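Local coordinates for protein alanine racemase 1 (PDB 4Y2W) that belongs to the alanine racemase family, joining an eight-stranded alpha/beta barrel to a mostly beta C-terminal domain, and forms a two-chain assembly, at residues Val38-Ala43 with Gly64-Glu69; Pro225-Phe230 with Ile358-Phe363; Lys306-Val311 with Ile321-Val326; Gly286-Leu291 with Cys315-Met320. The protein carries 1 engineered substitution. All blocks are in the same frame, centred on the assembly; numbering follows the deposited sequence.

Interaction 1. Residues Val38-Ala43 with Gly64-Glu69; sequences VIKGDA and GVATTE. With ALA (alanine), chain F.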
loop_
_atom_site.group_PDB
_atom_site.type_symbol
_atom_site.label_atom_id
_atom_site.label_comp_id
_atom_site.label_asym_id
_atom_site.label_seq_id
_atom_site.Cartn_x
_atom_site.Cartn_y
_atom_site.Cartn_z
ATOM N N VAL A 38 -6.471 -18.696 -4.646
ATOM C CA VAL A 38 -5.863 -17.462 -5.128
ATOM C C VAL A 38 -5.445 -16.674 -3.893
ATOM O O VAL A 38 -6.284 -16.319 -3.068
ATOM C CB VAL A 38 -6.839 -16.632 -5.986
ATOM C CG1 VAL A 38 -6.204 -15.314 -6.412
ATOM C CG2 VAL A 38 -7.285 -17.432 -7.205
ATOM N N ILE A 39 -4.146 -16.436 -3.755
ATOM C CA ILE A 39 -3.614 -15.684 -2.622
ATOM C C ILE A 39 -2.661 -14.598 -3.120
ATOM O O ILE A 39 -1.662 -14.276 -2.467
ATOM C CB ILE A 39 -2.924 -16.607 -1.586
ATOM C CG1 ILE A 39 -1.801 -17.429 -2.230
ATOM C CG2 ILE A 39 -3.947 -17.537 -0.954
ATOM C CD1 ILE A 39 -0.962 -18.207 -1.238
ATOM N N LYS A 40 -2.993 -14.026 -4.276
ATOM C CA LYS A 40 -2.212 -12.938 -4.856
ATOM C C LYS A 40 -2.341 -11.662 -4.034
ATOM O O LYS A 40 -3.177 -11.574 -3.134
ATOM C CB LYS A 40 -2.623 -12.685 -6.312
ATOM C CG LYS A 40 -4.065 -12.239 -6.534
ATOM C CD LYS A 40 -4.534 -12.679 -7.915
ATOM C CE LYS A 40 -5.896 -12.120 -8.279
ATOM N NZ LYS A 40 -5.764 -10.743 -8.821
ATOM N N GLY A 41 -1.505 -10.682 -4.347
ATOM C CA GLY A 41 -1.422 -9.458 -3.561
ATOM C C GLY A 41 -1.154 -9.754 -2.096
ATOM O O GLY A 41 -1.785 -9.170 -1.217
ATOM N N ASP A 42 -0.224 -10.673 -1.839
ATOM C CA ASP A 42 0.146 -11.062 -0.477
ATOM C C ASP A 42 -1.071 -11.602 0.292
ATOM O O ASP A 42 -1.364 -11.184 1.418
ATOM C CB ASP A 42 0.802 -9.877 0.253
ATOM C CG ASP A 42 1.613 -10.308 1.458
ATOM O OD1 ASP A 42 2.224 -11.389 1.408
ATOM O OD2 ASP A 42 1.647 -9.561 2.455
ATOM N N ALA A 43 -1.768 -12.542 -0.344
ATOM C CA ALA A 43 -2.982 -13.143 0.206
ATOM C C ALA A 43 -4.035 -12.082 0.501
ATOM O O ALA A 43 -4.673 -12.101 1.558
ATOM C CB ALA A 43 -2.658 -13.953 1.458
ATOM N N GLY A 64 -2.776 -19.924 -6.585
ATOM C CA GLY A 64 -2.746 -18.937 -7.656
ATOM C C GLY A 64 -2.117 -17.647 -7.166
ATOM O O GLY A 64 -2.482 -17.137 -6.101
ATOM N N VAL A 65 -1.165 -17.128 -7.940
ATOM C CA VAL A 65 -0.550 -15.837 -7.655
ATOM C C VAL A 65 -0.389 -15.004 -8.920
ATOM O O VAL A 65 -0.421 -15.529 -10.036
ATOM C CB VAL A 65 0.822 -15.985 -6.970
ATOM C CG1 VAL A 65 0.649 -16.542 -5.568
ATOM C CG2 VAL A 65 1.758 -16.854 -7.799
ATOM N N ALA A 66 -0.197 -13.702 -8.721
ATOM C CA ALA A 66 -0.139 -12.737 -9.811
ATOM C C ALA A 66 1.230 -12.672 -10.480
ATOM O O ALA A 66 1.309 -12.590 -11.706
ATOM C CB ALA A 66 -0.534 -11.361 -9.303
ATOM N N THR A 67 2.297 -12.706 -9.681
ATOM C CA THR A 67 3.654 -12.456 -10.182
ATOM C C THR A 67 4.665 -13.561 -9.866
ATOM O O THR A 67 4.410 -14.470 -9.067
ATOM C CB THR A 67 4.208 -11.129 -9.627
ATOM O OG1 THR A 67 4.331 -11.217 -8.202
ATOM C CG2 THR A 67 3.292 -9.969 -9.987
ATOM N N THR A 68 5.819 -13.460 -10.519
ATOM C CA THR A 68 6.939 -14.372 -10.313
ATOM C C THR A 68 7.455 -14.318 -8.874
ATOM O O THR A 68 7.715 -15.356 -8.252
ATOM C CB THR A 68 8.102 -14.013 -11.257
ATOM O OG1 THR A 68 7.600 -13.815 -12.584
ATOM C CG2 THR A 68 9.155 -15.115 -11.274
ATOM N N GLU A 69 7.590 -13.102 -8.354
ATOM C CA GLU A 69 8.157 -12.884 -7.026
ATOM C C GLU A 69 7.195 -13.378 -5.947
ATOM O O GLU A 69 7.622 -13.856 -4.892
ATOM C CB GLU A 69 8.495 -11.404 -6.814
ATOM C CG GLU A 69 9.576 -10.853 -7.744
ATOM C CD GLU A 69 9.062 -10.435 -9.118
ATOM O OE1 GLU A 69 7.855 -10.613 -9.398
ATOM O OE2 GLU A 69 9.871 -9.932 -9.930
HETATM N N ALA F . -10.038 -10.375 -7.785
HETATM C CA ALA F . -9.474 -10.593 -9.156
HETATM C C ALA F . -9.290 -9.279 -9.930
HETATM O O ALA F . -8.463 -9.198 -10.839
HETATM C CB ALA F . -10.355 -11.553 -9.943
HETATM O OXT ALA F . -9.956 -8.269 -9.683
#

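Interaction 2. Residues Pro225-Phe230 with Ile358-Phe363; sequences PGIILF and IPQEVF. With PO4 (phosphate ion), chain C.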
loop_
_atom_site.group_PDB
_atom_site.type_symbol
_atom_site.label_atom_id
_atom_site.label_comp_id
_atom_site.label_asym_id
_atom_site.label_seq_id
_atom_site.Cartn_x
_atom_site.Cartn_y
_atom_site.Cartn_z
ATOM N N PRO A 225 -11.055 -19.907 -6.067
ATOM C CA PRO A 225 -11.521 -18.960 -5.053
ATOM C C PRO A 225 -10.404 -18.037 -4.575
ATOM O O PRO A 225 -9.290 -18.500 -4.315
ATOM C CB PRO A 225 -11.981 -19.869 -3.912
ATOM C CG PRO A 225 -11.149 -21.094 -4.053
ATOM C CD PRO A 225 -10.955 -21.277 -5.532
ATOM N N GLY A 226 -10.710 -16.748 -4.460
ATOM C CA GLY A 226 -9.753 -15.755 -3.976
ATOM C C GLY A 226 -10.321 -14.967 -2.816
ATOM O O GLY A 226 -10.263 -15.416 -1.672
ATOM N N ILE A 227 -10.884 -13.796 -3.115
ATOM C CA ILE A 227 -11.450 -12.917 -2.086
ATOM C C ILE A 227 -12.414 -13.648 -1.150
ATOM O O ILE A 227 -12.452 -13.375 0.049
ATOM C CB ILE A 227 -12.167 -11.694 -2.708
ATOM C CG1 ILE A 227 -12.587 -10.689 -1.626
ATOM C CG2 ILE A 227 -13.387 -12.122 -3.514
ATOM C CD1 ILE A 227 -11.455 -10.219 -0.738
ATOM N N ILE A 228 -13.175 -14.588 -1.698
ATOM C CA ILE A 228 -14.167 -15.326 -0.921
ATOM C C ILE A 228 -13.544 -16.110 0.242
ATOM O O ILE A 228 -14.182 -16.305 1.274
ATOM C CB ILE A 228 -14.998 -16.252 -1.836
ATOM C CG1 ILE A 228 -16.326 -16.619 -1.169
ATOM C CG2 ILE A 228 -14.201 -17.490 -2.236
ATOM C CD1 ILE A 228 -17.373 -17.084 -2.158
ATOM N N LEU A 229 -12.291 -16.529 0.079
ATOM C CA LEU A 229 -11.551 -17.181 1.156
ATOM C C LEU A 229 -11.275 -16.236 2.333
ATOM O O LEU A 229 -10.932 -16.694 3.428
ATOM C CB LEU A 229 -10.218 -17.728 0.635
ATOM C CG LEU A 229 -10.258 -18.810 -0.448
ATOM C CD1 LEU A 229 -8.876 -18.997 -1.059
ATOM C CD2 LEU A 229 -10.785 -20.127 0.107
ATOM N N PHE A 230 -11.421 -14.928 2.107
ATOM C CA PHE A 230 -11.093 -13.916 3.113
ATOM C C PHE A 230 -12.324 -13.162 3.639
ATOM O O PHE A 230 -12.241 -11.991 4.023
ATOM C CB PHE A 230 -10.020 -12.977 2.543
ATOM C CG PHE A 230 -8.802 -13.711 2.050
ATOM C CD1 PHE A 230 -7.850 -14.184 2.948
ATOM C CD2 PHE A 230 -8.631 -13.981 0.698
ATOM C CE1 PHE A 230 -6.739 -14.886 2.504
ATOM C CE2 PHE A 230 -7.521 -14.686 0.250
ATOM C CZ PHE A 230 -6.573 -15.134 1.152
ATOM N N ILE A 358 -14.377 -2.072 -4.374
ATOM C CA ILE A 358 -14.710 -3.441 -3.987
ATOM C C ILE A 358 -13.733 -3.925 -2.916
ATOM O O ILE A 358 -12.619 -3.410 -2.830
ATOM C CB ILE A 358 -14.691 -4.398 -5.201
ATOM C CG1 ILE A 358 -13.417 -4.207 -6.039
ATOM C CG2 ILE A 358 -15.924 -4.171 -6.062
ATOM C CD1 ILE A 358 -13.246 -5.228 -7.142
ATOM N N PRO A 359 -14.147 -4.919 -2.098
ATOM C CA PRO A 359 -13.337 -5.419 -0.981
ATOM C C PRO A 359 -11.879 -5.733 -1.310
ATOM O O PRO A 359 -11.017 -5.595 -0.444
ATOM C CB PRO A 359 -14.063 -6.701 -0.576
ATOM C CG PRO A 359 -15.486 -6.437 -0.916
ATOM C CD PRO A 359 -15.460 -5.591 -2.155
ATOM N N GLN A 360 -11.603 -6.155 -2.540
ATOM C CA GLN A 360 -10.243 -6.515 -2.924
ATOM C C GLN A 360 -9.282 -5.328 -2.832
ATOM O O GLN A 360 -8.176 -5.479 -2.318
ATOM C CB GLN A 360 -10.211 -7.126 -4.325
ATOM C CG GLN A 360 -10.869 -8.499 -4.419
ATOM C CD GLN A 360 -12.279 -8.465 -4.989
ATOM O OE1 GLN A 360 -13.061 -7.563 -4.702
ATOM N NE2 GLN A 360 -12.606 -9.457 -5.805
ATOM N N GLU A 361 -9.702 -4.157 -3.315
ATOM C CA GLU A 361 -8.836 -2.971 -3.284
ATOM C C GLU A 361 -8.606 -2.439 -1.864
ATOM O O GLU A 361 -7.527 -1.921 -1.563
ATOM C CB GLU A 361 -9.384 -1.851 -4.171
ATOM C CG GLU A 361 -8.407 -0.690 -4.344
ATOM C CD GLU A 361 -8.904 0.383 -5.296
ATOM O OE1 GLU A 361 -10.110 0.718 -5.272
ATOM O OE2 GLU A 361 -8.076 0.910 -6.064
ATOM N N VAL A 362 -9.613 -2.570 -1.000
ATOM C CA VAL A 362 -9.496 -2.131 0.388
ATOM C C VAL A 362 -8.422 -2.946 1.115
ATOM O O VAL A 362 -7.540 -2.381 1.761
ATOM C CB VAL A 362 -10.841 -2.241 1.137
ATOM C CG1 VAL A 362 -10.661 -1.957 2.627
ATOM C CG2 VAL A 362 -11.863 -1.287 0.532
ATOM N N PHE A 363 -8.503 -4.268 1.001
ATOM C CA PHE A 363 -7.500 -5.158 1.580
ATOM C C PHE A 363 -6.095 -4.861 1.052
ATOM O O PHE A 363 -5.127 -4.852 1.818
ATOM C CB PHE A 363 -7.841 -6.627 1.301
ATOM C CG PHE A 363 -8.882 -7.216 2.227
ATOM C CD1 PHE A 363 -8.818 -7.021 3.609
ATOM C CD2 PHE A 363 -9.903 -8.015 1.720
ATOM C CE1 PHE A 363 -9.768 -7.582 4.453
ATOM C CE2 PHE A 363 -10.849 -8.583 2.563
ATOM C CZ PHE A 363 -10.781 -8.367 3.929
HETATM P P PO4 C . -11.736 -13.852 -7.144
HETATM O O1 PO4 C . -12.593 -14.604 -6.151
HETATM O O2 PO4 C . -12.606 -13.199 -8.196
HETATM O O3 PO4 C . -10.783 -14.816 -7.813
HETATM O O4 PO4 C . -10.954 -12.779 -6.418
#

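Interaction 3. Residues Lys306-Val311 with Ile321-Val326; sequences KYVPIV and IDVTDV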
loop_
_atom_site.group_PDB
_atom_site.type_symbol
_atom_site.label_atom_id
_atom_site.label_comp_id
_atom_site.label_asym_id
_atom_site.label_seq_id
_atom_site.Cartn_x
_atom_site.Cartn_y
_atom_site.Cartn_z
ATOM N N LYS A 306 -19.317 0.984 20.125
ATOM C CA LYS A 306 -19.999 2.223 19.753
ATOM C C LYS A 306 -19.346 2.779 18.497
ATOM O O LYS A 306 -18.140 2.610 18.290
ATOM C CB LYS A 306 -19.895 3.266 20.871
ATOM C CG LYS A 306 -20.434 2.823 22.221
ATOM C CD LYS A 306 -21.950 2.799 22.250
ATOM C CE LYS A 306 -22.454 2.323 23.601
ATOM N NZ LYS A 306 -23.937 2.408 23.706
ATOM N N TYR A 307 -20.140 3.449 17.670
ATOM C CA TYR A 307 -19.619 4.108 16.480
ATOM C C TYR A 307 -19.050 5.479 16.835
ATOM O O TYR A 307 -19.697 6.271 17.523
ATOM C CB TYR A 307 -20.710 4.234 15.418
ATOM C CG TYR A 307 -20.993 2.925 14.723
ATOM C CD1 TYR A 307 -20.275 2.552 13.589
ATOM C CD2 TYR A 307 -21.960 2.049 15.207
ATOM C CE1 TYR A 307 -20.520 1.352 12.951
ATOM C CE2 TYR A 307 -22.209 0.845 14.573
ATOM C CZ TYR A 307 -21.485 0.503 13.445
ATOM O OH TYR A 307 -21.722 -0.689 12.802
ATOM N N VAL A 308 -17.832 5.747 16.370
ATOM C CA VAL A 308 -17.181 7.036 16.602
ATOM C C VAL A 308 -16.730 7.609 15.259
ATOM O O VAL A 308 -16.004 6.950 14.522
ATOM C CB VAL A 308 -15.993 6.930 17.595
ATOM C CG1 VAL A 308 -16.505 6.788 19.022
ATOM C CG2 VAL A 308 -15.064 5.770 17.253
ATOM N N PRO A 309 -17.174 8.833 14.928
ATOM C CA PRO A 309 -16.852 9.390 13.620
ATOM C C PRO A 309 -15.431 9.941 13.528
ATOM O O PRO A 309 -14.887 10.433 14.512
ATOM C CB PRO A 309 -17.873 10.521 13.464
ATOM C CG PRO A 309 -18.114 10.986 14.858
ATOM C CD PRO A 309 -17.994 9.762 15.732
ATOM N N ILE A 310 -14.845 9.839 12.341
ATOM C CA ILE A 310 -13.593 10.510 12.036
ATOM C C ILE A 310 -13.898 11.994 11.904
ATOM O O ILE A 310 -14.766 12.380 11.128
ATOM C CB ILE A 310 -12.975 9.990 10.723
ATOM C CG1 ILE A 310 -12.534 8.534 10.887
ATOM C CG2 ILE A 310 -11.784 10.845 10.308
ATOM C CD1 ILE A 310 -12.214 7.837 9.581
ATOM N N VAL A 311 -13.188 12.820 12.661
ATOM C CA VAL A 311 -13.399 14.265 12.620
ATOM C C VAL A 311 -12.125 14.953 12.144
ATOM O O VAL A 311 -11.025 14.637 12.604
ATOM C CB VAL A 311 -13.867 14.823 13.984
ATOM C CG1 VAL A 311 -15.316 14.443 14.229
ATOM C CG2 VAL A 311 -12.992 14.322 15.125
ATOM N N ILE A 321 -10.875 11.206 16.203
ATOM C CA ILE A 321 -12.238 10.697 16.308
ATOM C C ILE A 321 -12.956 11.336 17.494
ATOM O O ILE A 321 -12.339 11.621 18.519
ATOM C CB ILE A 321 -12.270 9.156 16.451
ATOM C CG1 ILE A 321 -11.216 8.670 17.454
ATOM C CG2 ILE A 321 -12.044 8.496 15.100
ATOM C CD1 ILE A 321 -11.424 7.244 17.928
ATOM N N ASP A 322 -14.258 11.564 17.343
ATOM C CA ASP A 322 -15.079 12.125 18.412
ATOM C C ASP A 322 -15.564 10.997 19.309
ATOM O O ASP A 322 -16.369 10.168 18.890
ATOM C CB ASP A 322 -16.277 12.892 17.835
ATOM C CG ASP A 322 -17.023 13.692 18.891
ATOM O OD1 ASP A 322 -16.959 13.321 20.080
ATOM O OD2 ASP A 322 -17.674 14.694 18.534
ATOM N N VAL A 323 -15.078 10.977 20.547
ATOM C CA VAL A 323 -15.426 9.917 21.493
ATOM C C VAL A 323 -16.270 10.447 22.654
ATOM O O VAL A 323 -16.321 9.841 23.727
ATOM C CB VAL A 323 -14.160 9.199 22.018
ATOM C CG1 VAL A 323 -13.398 8.565 20.863
ATOM C CG2 VAL A 323 -13.256 10.152 22.786
ATOM N N THR A 324 -16.950 11.568 22.424
ATOM C CA THR A 324 -17.731 12.238 23.460
ATOM C C THR A 324 -18.875 11.382 24.008
ATOM O O THR A 324 -19.199 11.463 25.189
ATOM C CB THR A 324 -18.323 13.548 22.921
ATOM O OG1 THR A 324 -17.280 14.326 22.317
ATOM C CG2 THR A 324 -18.987 14.350 24.039
ATOM N N ASP A 325 -19.477 10.564 23.149
ATOM C CA ASP A 325 -20.632 9.753 23.532
ATOM C C ASP A 325 -20.254 8.421 24.177
ATOM O O ASP A 325 -21.123 7.718 24.687
ATOM C CB ASP A 325 -21.516 9.481 22.314
ATOM C CG ASP A 325 -21.923 10.748 21.595
ATOM O OD1 ASP A 325 -22.090 11.791 22.265
ATOM O OD2 ASP A 325 -22.072 10.695 20.355
ATOM N N VAL A 326 -18.970 8.071 24.150
ATOM C CA VAL A 326 -18.510 6.800 24.701
ATOM C C VAL A 326 -17.955 7.003 26.110
ATOM O O VAL A 326 -17.052 7.817 26.315
ATOM C CB VAL A 326 -17.431 6.163 23.806
ATOM C CG1 VAL A 326 -17.017 4.801 24.353
ATOM C CG2 VAL A 326 -17.938 6.038 22.377
#

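Interaction 4. Residues Gly286-Leu291 with Cys315-Met320; sequences GYADGL and CMDQCM. With ALA (alanine), chain D.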
loop_
_atom_site.group_PDB
_atom_site.type_symbol
_atom_site.label_atom_id
_atom_site.label_comp_id
_atom_site.label_asym_id
_atom_site.label_seq_id
_atom_site.Cartn_x
_atom_site.Cartn_y
_atom_site.Cartn_z
ATOM N N GLY A 286 -3.156 6.383 9.631
ATOM C CA GLY A 286 -3.417 7.385 8.601
ATOM C C GLY A 286 -3.447 6.765 7.221
ATOM O O GLY A 286 -3.545 5.546 7.094
ATOM N N TYR A 287 -3.352 7.597 6.185
ATOM C CA TYR A 287 -3.517 7.109 4.809
ATOM C C TYR A 287 -2.324 6.317 4.277
ATOM O O TYR A 287 -2.478 5.516 3.351
ATOM C CB TYR A 287 -3.913 8.233 3.839
ATOM C CG TYR A 287 -3.021 9.458 3.807
ATOM C CD1 TYR A 287 -1.777 9.428 3.183
ATOM C CD2 TYR A 287 -3.447 10.664 4.358
ATOM C CE1 TYR A 287 -0.972 10.557 3.134
ATOM C CE2 TYR A 287 -2.652 11.796 4.311
ATOM C CZ TYR A 287 -1.417 11.737 3.699
ATOM O OH TYR A 287 -0.629 12.861 3.665
ATOM N N ALA A 288 -1.150 6.518 4.863
ATOM C CA ALA A 288 0.019 5.730 4.494
ATOM C C ALA A 288 -0.104 4.288 4.981
ATOM O O ALA A 288 0.632 3.414 4.520
ATOM C CB ALA A 288 1.281 6.366 5.047
ATOM N N ASP A 289 -1.023 4.051 5.916
ATOM C CA ASP A 289 -1.292 2.710 6.434
ATOM C C ASP A 289 -2.395 1.985 5.670
ATOM O O ASP A 289 -2.589 0.781 5.861
ATOM C CB ASP A 289 -1.666 2.788 7.912
ATOM C CG ASP A 289 -0.535 3.317 8.767
ATOM O OD1 ASP A 289 0.616 2.886 8.562
ATOM O OD2 ASP A 289 -0.785 4.162 9.653
ATOM N N GLY A 290 -3.108 2.712 4.810
ATOM C CA GLY A 290 -4.228 2.156 4.050
ATOM C C GLY A 290 -5.600 2.682 4.439
ATOM O O GLY A 290 -6.614 2.124 4.021
ATOM N N LEU A 291 -5.646 3.744 5.240
ATOM C CA LEU A 291 -6.914 4.377 5.593
ATOM C C LEU A 291 -7.168 5.534 4.638
ATOM O O LEU A 291 -6.553 6.587 4.763
ATOM C CB LEU A 291 -6.890 4.871 7.040
ATOM C CG LEU A 291 -8.240 5.361 7.565
ATOM C CD1 LEU A 291 -9.258 4.230 7.524
ATOM C CD2 LEU A 291 -8.113 5.927 8.972
ATOM N N CYS A 315 -4.825 12.273 8.359
ATOM C CA CYS A 315 -3.419 12.594 8.134
ATOM C C CYS A 315 -2.707 11.360 7.601
ATOM O O CYS A 315 -3.311 10.299 7.451
ATOM C CB CYS A 315 -2.763 13.073 9.435
ATOM S SG CYS A 315 -3.643 14.410 10.277
ATOM N N MET A 316 -1.421 11.499 7.316
ATOM C CA MET A 316 -0.634 10.410 6.758
ATOM C C MET A 316 -0.484 9.246 7.737
ATOM O O MET A 316 -0.511 8.082 7.336
ATOM C CB MET A 316 0.746 10.934 6.367
ATOM C CG MET A 316 1.599 9.963 5.570
ATOM S SD MET A 316 2.954 10.820 4.744
ATOM C CE MET A 316 3.958 9.427 4.236
ATOM N N ASP A 317 -0.331 9.568 9.017
ATOM C CA ASP A 317 -0.006 8.575 10.041
ATOM C C ASP A 317 -1.014 8.519 11.197
ATOM O O ASP A 317 -0.871 7.700 12.106
ATOM C CB ASP A 317 1.386 8.883 10.606
ATOM C CG ASP A 317 2.360 9.345 9.539
ATOM O OD1 ASP A 317 2.672 8.552 8.628
ATOM O OD2 ASP A 317 2.827 10.497 9.610
ATOM N N GLN A 318 -2.023 9.384 11.175
ATOM C CA GLN A 318 -2.952 9.485 12.295
ATOM C C GLN A 318 -4.248 10.161 11.883
ATOM O O GLN A 318 -4.343 10.725 10.800
ATOM C CB GLN A 318 -2.302 10.240 13.457
ATOM C CG GLN A 318 -1.912 11.672 13.133
ATOM C CD GLN A 318 -0.530 12.043 13.653
ATOM O OE1 GLN A 318 0.427 12.118 12.884
ATOM N NE2 GLN A 318 -0.422 12.272 14.959
ATOM N N CYS A 319 -5.252 10.073 12.746
ATOM C CA CYS A 319 -6.494 10.816 12.560
ATOM C C CYS A 319 -7.200 10.978 13.895
ATOM O O CYS A 319 -6.865 10.303 14.870
ATOM C CB CYS A 319 -7.409 10.124 11.548
ATOM S SG CYS A 319 -8.025 8.513 12.081
ATOM N N MET A 320 -8.170 11.885 13.928
ATOM C CA MET A 320 -8.933 12.167 15.133
ATOM C C MET A 320 -10.347 11.605 15.050
ATOM O O MET A 320 -10.946 11.547 13.976
ATOM C CB MET A 320 -8.994 13.671 15.371
ATOM C CG MET A 320 -7.720 14.251 15.959
ATOM S SD MET A 320 -6.308 14.155 14.848
ATOM C CE MET A 320 -6.765 15.374 13.612
HETATM N N ALA D . 1.534 15.549 8.123
HETATM C CA ALA D . 1.132 15.611 6.690
HETATM C C ALA D . -0.114 14.755 6.456
HETATM O O ALA D . -0.382 13.836 7.227
HETATM C CB ALA D . 2.278 15.158 5.793
HETATM O OXT ALA D . -0.885 14.951 5.508
#

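Interaction 1. Residues Val38-Ala43 with Gly64-Glu69
Ile39 N gives its hydrogen to Gly64 O (3.0 Å, 166° at the hydrogen), the one hydrogen bond between residues 38-43 and 64-69. It fixes a parallel bridge of Val38 with Gly64 where strands 34-38 and 62-65, the first two of the eight-stranded barrel, reach their C-terminal ends. Val38 CA adds a weaker C-H contact to the same carbonyl oxygen, Gly64 O, at 3.5 Å. Apolar contact continues beyond the bridge: Ile39 CG1 lies 4.2 Å from Val65 CG1, and Ile39 is also packed on Val51 and Ala52 of helix 48-58. Lys40 meets the other segment with the root of its side chain, its CB being 3.9 Å from Ala66 CB and 3.6 Å from Ala66 N. CG sits between the backbone N and the carbonyl carbon (chi1 63°), and from there the chain runs out away from residues 64-69 until a bend at chi4 (83°) turns the amine. Further polar links come from outside the two segments. Glu70 accepts from both segments, OE1 from Ala66 N and OE2 from Gly41 N, while Thr67 OG1 caps the start of helix 68-76 at Glu70 N. Lys40 NZ makes a salt bridge with Asp317 of the second subunit and stands 3.7 Å from O of the bound alanine (chain F), in a pocket completed by Tyr44, Arg138, His168 and Gln360. Apolar packing thus anchors the base of Lys40 in one subunit while a carboxylate of the other holds its amine, so the direction of the amine beside the ligand depends on both subunits.

Interaction 2. Residues Pro225-Phe230 with Ile358-Phe363
Ile227 pushes its side chain between Gln360 and Phe363, joining the loop after the last strand of the TIM-type barrel to helix 359-365 of the C-terminal region. Its two branches do different work. CG1 lies anti to the backbone N (chi1 -172°) and carries CD1 to the rim of the Phe363 ring, where it stands in the ring plane, 3.6 Å from Phe363 CD2. The two side chains cross at roughly a right angle, and the methyl touches the edge, not a face. Gln360 also crosses Ile227 nearly at right angles, passing across the root of the isoleucine, with Gln360 CG 3.8 Å from Ile227 CB. A fainter touch, Ile227 CG1 to Pro359 CB at 4.4 Å, reaches the first turn of the helix. The CG2 branch faces a phosphate ion, probably taken up from the crystallisation liquor. The start of the 3-10 turn 227-229 offers this anion two weak hydrogen bonds, Gly226 N to O1 at 3.3 Å and Ile227 N to O4 at 3.5 Å, in the manner of phosphate sites at the C-terminal ends of TIM-barrel strands. Gln360 borders the alanine pocket, and Tyr287 of the second subunit packs on this glutamine. Phe363 also makes an edge-to-face ring contact with His46 and packs on Val348 of helix 348-354. Phe230 CB approaches Phe363 CE2 at 4.5 Å, while Phe230 O, hydrogen-bonded to Thr247 OG1, lies obliquely to the ring, 3.9 Å from Phe363 CZ.

Interaction 3. Residues Lys306-Val311 with Ile321-Val326
Val308 spreads its two methyls over four residues of the facing segment. CG1 lies by the carbonyl oxygen of Asp322 and against the turn, 3.7 Å from Val326 CG2 and 4.0 Å from Val323 CG1, whereas CG2 meets Ile321 CD1 at 4.0 Å. CG1 is anti to the carbonyl carbon (chi1 -75°), which directs it to the turn and leaves CG2 for the isoleucine. Val326 CG2 is shared, for Lys306 CB also touches it at 3.7 Å before the lysine chain leads away. Further along, Ile310 and Ile321 form an antiparallel non-hydrogen-bonded pair, their side chains on one face of the sheet, and Asp322 N donates to Pro309 O at 3.1 Å. Asp322 CB rests over both Pro309 CG and Val311 CG1, 4.0 Å from each. Its OD1 accepts from Thr324 N (2.9 Å), an Asx turn leading into the type I turn 323-326. These residues belong to the hairpin of strands 306-311 and 319-322 in the C-terminal domain: strand 300-303 flanks it beside Val308, while strand 278-283 pairs on the other side, with Ala281 and Val279 against Ile321 and Val323.

Interaction 4. Residues Gly286-Leu291 with Cys315-Met320
Tyr287 lays one face of its ring on the backbone of Met316, whose CA stands 3.4 Å from the ring centroid and 12° off the normal, a CH-pi contact almost over the centre. Tyr287 CG sits between its backbone N and carbonyl carbon (chi1 54°), which swings the ring across the 315-316 peptide. Met316 CB continues the contact at 3.5 Å from Tyr287 CZ, and its sulfur lies obliquely farther out, as a Met-aromatic contact. Two backbone bonds clamp the same place: Tyr287 N to Cys315 O, and Ala288 N to Met316 O, both 3.0 Å. Gly286, with no side chain, lets the two backbones close to 3.9 Å between its CA and Asp317 CA. The loop after strand 278-283 is thereby fastened to the lead-in of strand 319-322 in the beta-rich C-terminal domain, and the junction lines a second alanine site. There the Tyr287 hydroxyl bonds OXT of alanine (chain D) at 2.8 Å, Met316 N donates to its O, and Tyr268 adds another hydroxyl. Away from the ring the fit is looser. Leu291 CD2 only reaches Cys319 SG, at 4.0 Å, and Gln318, partly exposed, has its CB turned away from residues 286-291. Asp289 OD2 and Asp317 OD1, 5.7 Å apart, are like charges whose repulsion Arg369, in a salt bridge with each aspartate, probably offsets. Asp289 OD2 also takes a hydrogen from Gly286 N and pairs with Arg7, and Asp317 OD2 forms a salt bridge with Lys40 of the second subunit.

Interactions 1 and 2 adjoin at the mouth of the barrel: their centres are 13 Å apart and Val38 N lies 2.8 Å from Pro225 O, a probable hydrogen bond. Between them they supply Lys40 and Gln360 to one alanine pocket. Interaction 4 lies about 26 Å (centre to centre) from interaction 1 within a chain, yet across the dimer its Asp317 and Tyr287 reach that pocket's Lys40 and Gln360, and it binds another alanine itself. Interaction 3, about 37 Å from interaction 1 between centres, continues strand 319-322 from interaction 4, with Val311 N 2.9 Å from Met320 O. The side chain of Ile310 is about 12 Å from a bound alanine.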